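Long-range contact in ABC sugar (Ribose) transporter, periplasmic substrate-binding subunit (Rhodobacter sphaeroides, PDB 3L49), which probably binds a sugar in the periplasm as the soluble receptor subunit of an ABC-type uptake transporter: residues G222-P227 and A244-S249. Residues are numbered along the deposited sequence; the frame is centred on the assembly and turned at random.
Sequences GVDGSP and AAQQPS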
ATOM      1  N   GLY A 222      -3.154 -10.165   3.476  1.00 23.40           N
ATOM      2  CA  GLY A 222      -2.600  -8.832   3.255  1.00 18.45           C
ATOM      3  C   GLY A 222      -2.496  -8.497   1.789  1.00 21.60           C
ATOM      4  O   GLY A 222      -2.963  -9.253   0.940  1.00 25.24           O
ATOM      5  N   VAL A 223      -1.862  -7.364   1.500  1.00 18.55           N
ATOM      6  CA  VAL A 223      -1.818  -6.795   0.157  1.00 21.63           C
ATOM      7  C   VAL A 223      -0.391  -6.379  -0.159  1.00 25.24           C
ATOM      8  O   VAL A 223       0.261  -5.798   0.695  1.00 24.29           O
ATOM      9  CB  VAL A 223      -2.712  -5.528   0.067  1.00 23.91           C
ATOM     10  CG1 VAL A 223      -2.455  -4.755  -1.234  1.00 25.47           C
ATOM     11  CG2 VAL A 223      -4.200  -5.864   0.218  1.00 20.88           C
ATOM     12  N   ASP A 224       0.085  -6.730  -1.359  1.00 27.08           N
ATOM     13  CA  ASP A 224       1.260  -6.136  -2.052  1.00 37.27           C
ATOM     14  C   ASP A 224       1.950  -7.141  -2.938  1.00 32.99           C
ATOM     15  O   ASP A 224       2.229  -6.856  -4.096  1.00 32.53           O
ATOM     16  CB  ASP A 224       2.308  -5.494  -1.128  1.00 44.89           C
ATOM     17  CG  ASP A 224       1.999  -4.044  -0.813  1.00 52.55           C
ATOM     18  OD1 ASP A 224       0.982  -3.536  -1.324  1.00 48.13           O
ATOM     19  OD2 ASP A 224       2.758  -3.430  -0.037  1.00 53.02           O
ATOM     20  N   GLY A 225       2.232  -8.313  -2.384  1.00 33.53           N
ATOM     21  CA  GLY A 225       2.967  -9.336  -3.104  1.00 35.04           C
ATOM     22  C   GLY A 225       4.465  -9.285  -2.852  1.00 37.60           C
ATOM     23  O   GLY A 225       5.257  -9.601  -3.747  1.00 40.08           O
ATOM     24  N   SER A 226       4.851  -8.888  -1.638  1.00 37.52           N
ATOM     25  CA  SER A 226       6.256  -8.912  -1.208  1.00 40.15           C
ATOM     26  C   SER A 226       6.743 -10.360  -1.200  1.00 41.01           C
ATOM     27  O   SER A 226       6.047 -11.233  -0.666  1.00 33.94           O
ATOM     28  CB  SER A 226       6.423  -8.274   0.181  1.00 40.35           C
ATOM     29  OG  SER A 226       6.018  -9.155   1.217  1.00 37.80           O
ATOM     30  N   PRO A 227       7.926 -10.620  -1.810  1.00 44.69           N
ATOM     31  CA  PRO A 227       8.452 -11.972  -2.058  1.00 40.71           C
ATOM     32  C   PRO A 227       8.373 -12.936  -0.872  1.00 35.75           C
ATOM     33  O   PRO A 227       8.059 -14.109  -1.069  1.00 28.14           O
ATOM     34  CB  PRO A 227       9.909 -11.708  -2.445  1.00 43.96           C
ATOM     35  CG  PRO A 227       9.863 -10.382  -3.102  1.00 44.81           C
ATOM     36  CD  PRO A 227       8.849  -9.588  -2.325  1.00 39.18           C
ATOM     37  N   ALA A 244      -3.004 -10.009  -2.170  1.00 31.07           N
ATOM     38  CA  ALA A 244      -3.281  -9.260  -3.386  1.00 26.25           C
ATOM     39  C   ALA A 244      -1.962  -8.763  -3.976  1.00 25.60           C
ATOM     40  O   ALA A 244      -1.397  -7.774  -3.511  1.00 26.25           O
ATOM     41  CB  ALA A 244      -4.217  -8.103  -3.094  1.00 20.06           C
ATOM     42  N   ALA A 245      -1.467  -9.463  -4.994  1.00 26.36           N
ATOM     43  CA  ALA A 245      -0.167  -9.142  -5.572  1.00 16.97           C
ATOM     44  C   ALA A 245      -0.229  -8.027  -6.610  1.00 32.27           C
ATOM     45  O   ALA A 245      -0.804  -8.207  -7.683  1.00 36.01           O
ATOM     46  CB  ALA A 245       0.456 -10.370  -6.165  1.00 23.71           C
ATOM     47  N   GLN A 246       0.398  -6.893  -6.288  1.00 27.15           N
ATOM     48  CA  GLN A 246       0.404  -5.707  -7.140  1.00 23.72           C
ATOM     49  C   GLN A 246       1.636  -5.635  -8.037  1.00 27.16           C
ATOM     50  O   GLN A 246       2.562  -6.421  -7.893  1.00 24.36           O
ATOM     51  CB  GLN A 246       0.387  -4.450  -6.276  1.00 23.26           C
ATOM     52  CG  GLN A 246      -0.834  -4.258  -5.400  1.00 24.64           C
ATOM     53  CD  GLN A 246      -0.774  -2.931  -4.694  1.00 25.81           C
ATOM     54  OE1 GLN A 246      -1.285  -1.929  -5.189  1.00 30.03           O
ATOM     55  NE2 GLN A 246      -0.094  -2.900  -3.554  1.00 25.27           N
ATOM     56  N   GLN A 247       1.656  -4.660  -8.946  1.00 29.08           N
ATOM     57  CA  GLN A 247       2.828  -4.419  -9.791  1.00 30.92           C
ATOM     58  C   GLN A 247       3.421  -3.011  -9.602  1.00 24.95           C
ATOM     59  O   GLN A 247       3.193  -2.136 -10.450  1.00 22.94           O
ATOM     60  CB  GLN A 247       2.469  -4.644 -11.262  1.00 30.67           C
ATOM     61  CG  GLN A 247       1.988  -6.048 -11.596  1.00 36.84           C
ATOM     62  CD  GLN A 247       1.131  -6.092 -12.846  1.00 41.91           C
ATOM     63  OE1 GLN A 247       1.270  -5.261 -13.744  1.00 44.20           O
ATOM     64  NE2 GLN A 247       0.243  -7.076 -12.917  1.00 40.17           N
ATOM     65  N   PRO A 248       4.166  -2.779  -8.488  1.00 25.53           N
ATOM     66  CA  PRO A 248       4.764  -1.455  -8.234  1.00 20.96           C
ATOM     67  C   PRO A 248       5.682  -0.946  -9.347  1.00 21.30           C
ATOM     68  O   PRO A 248       5.652   0.246  -9.655  1.00 20.24           O
ATOM     69  CB  PRO A 248       5.553  -1.662  -6.935  1.00 23.14           C
ATOM     70  CG  PRO A 248       5.705  -3.133  -6.795  1.00 31.33           C
ATOM     71  CD  PRO A 248       4.454  -3.698  -7.371  1.00 26.82           C
ATOM     72  N   SER A 249       6.463  -1.839  -9.952  1.00 16.82           N
ATOM     73  CA  SER A 249       7.297  -1.480 -11.098  1.00 24.57           C
ATOM     74  C   SER A 249       6.483  -0.989 -12.297  1.00 30.65           C
ATOM     75  O   SER A 249       6.918  -0.075 -13.009  1.00 31.95           O
ATOM     76  CB  SER A 249       8.212  -2.635 -11.500  1.00 27.21           C
ATOM     77  OG  SER A 249       9.236  -2.805 -10.538  1.00 29.05           O
TER
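Val-223 and Asp-224, just after strand 219-222, run parallel to strand 240-245, paired with Ala-244 and Ala-245 respectively and joined to that chain by three backbone hydrogen bonds: Ala-244 N to Gly-222 O at 3.2 Å, Asp-224 N to Ala-244 O at 2.8 Å and Gln-246 N to Asp-224 O at 2.9 Å. The last is straight at its hydrogen (164°), yet its donor stands above the carbonyl plane and not on a lone pair. On one face CG2 of Val-223 meets CB of Ala-244 at 4.0 Å, and Ile-110 of helix 107-122 packs against both residues. The other branch, CG1, lies anti to the backbone N (chi1 168°) and reaches NE2 of Gln-246 at 3.8 Å. That amide ends an extended chain, and its NE2 comes within 2.6 Å of OD1 of Asp-224, with carboxylate and amide planes 24° apart. Ser-105 OG hydrogen-bonds to OE1 of Gln-246, while NE2 hydrogen-bonds to an unidentified ligand, probably from the crystallisation liquor, so both ends of the amide are engaged and its rotation is probably fixed. Gly-225, with no side chain, passes close to Ala-245, its CA 4.1 Å from Ala-245 CB. Such polar side chains at the carboxyl ends of parallel strands, followed by helices, are characteristic of the ligand cleft in periplasmic binding proteins, here where 244-249 itself passes from one lobe to the other.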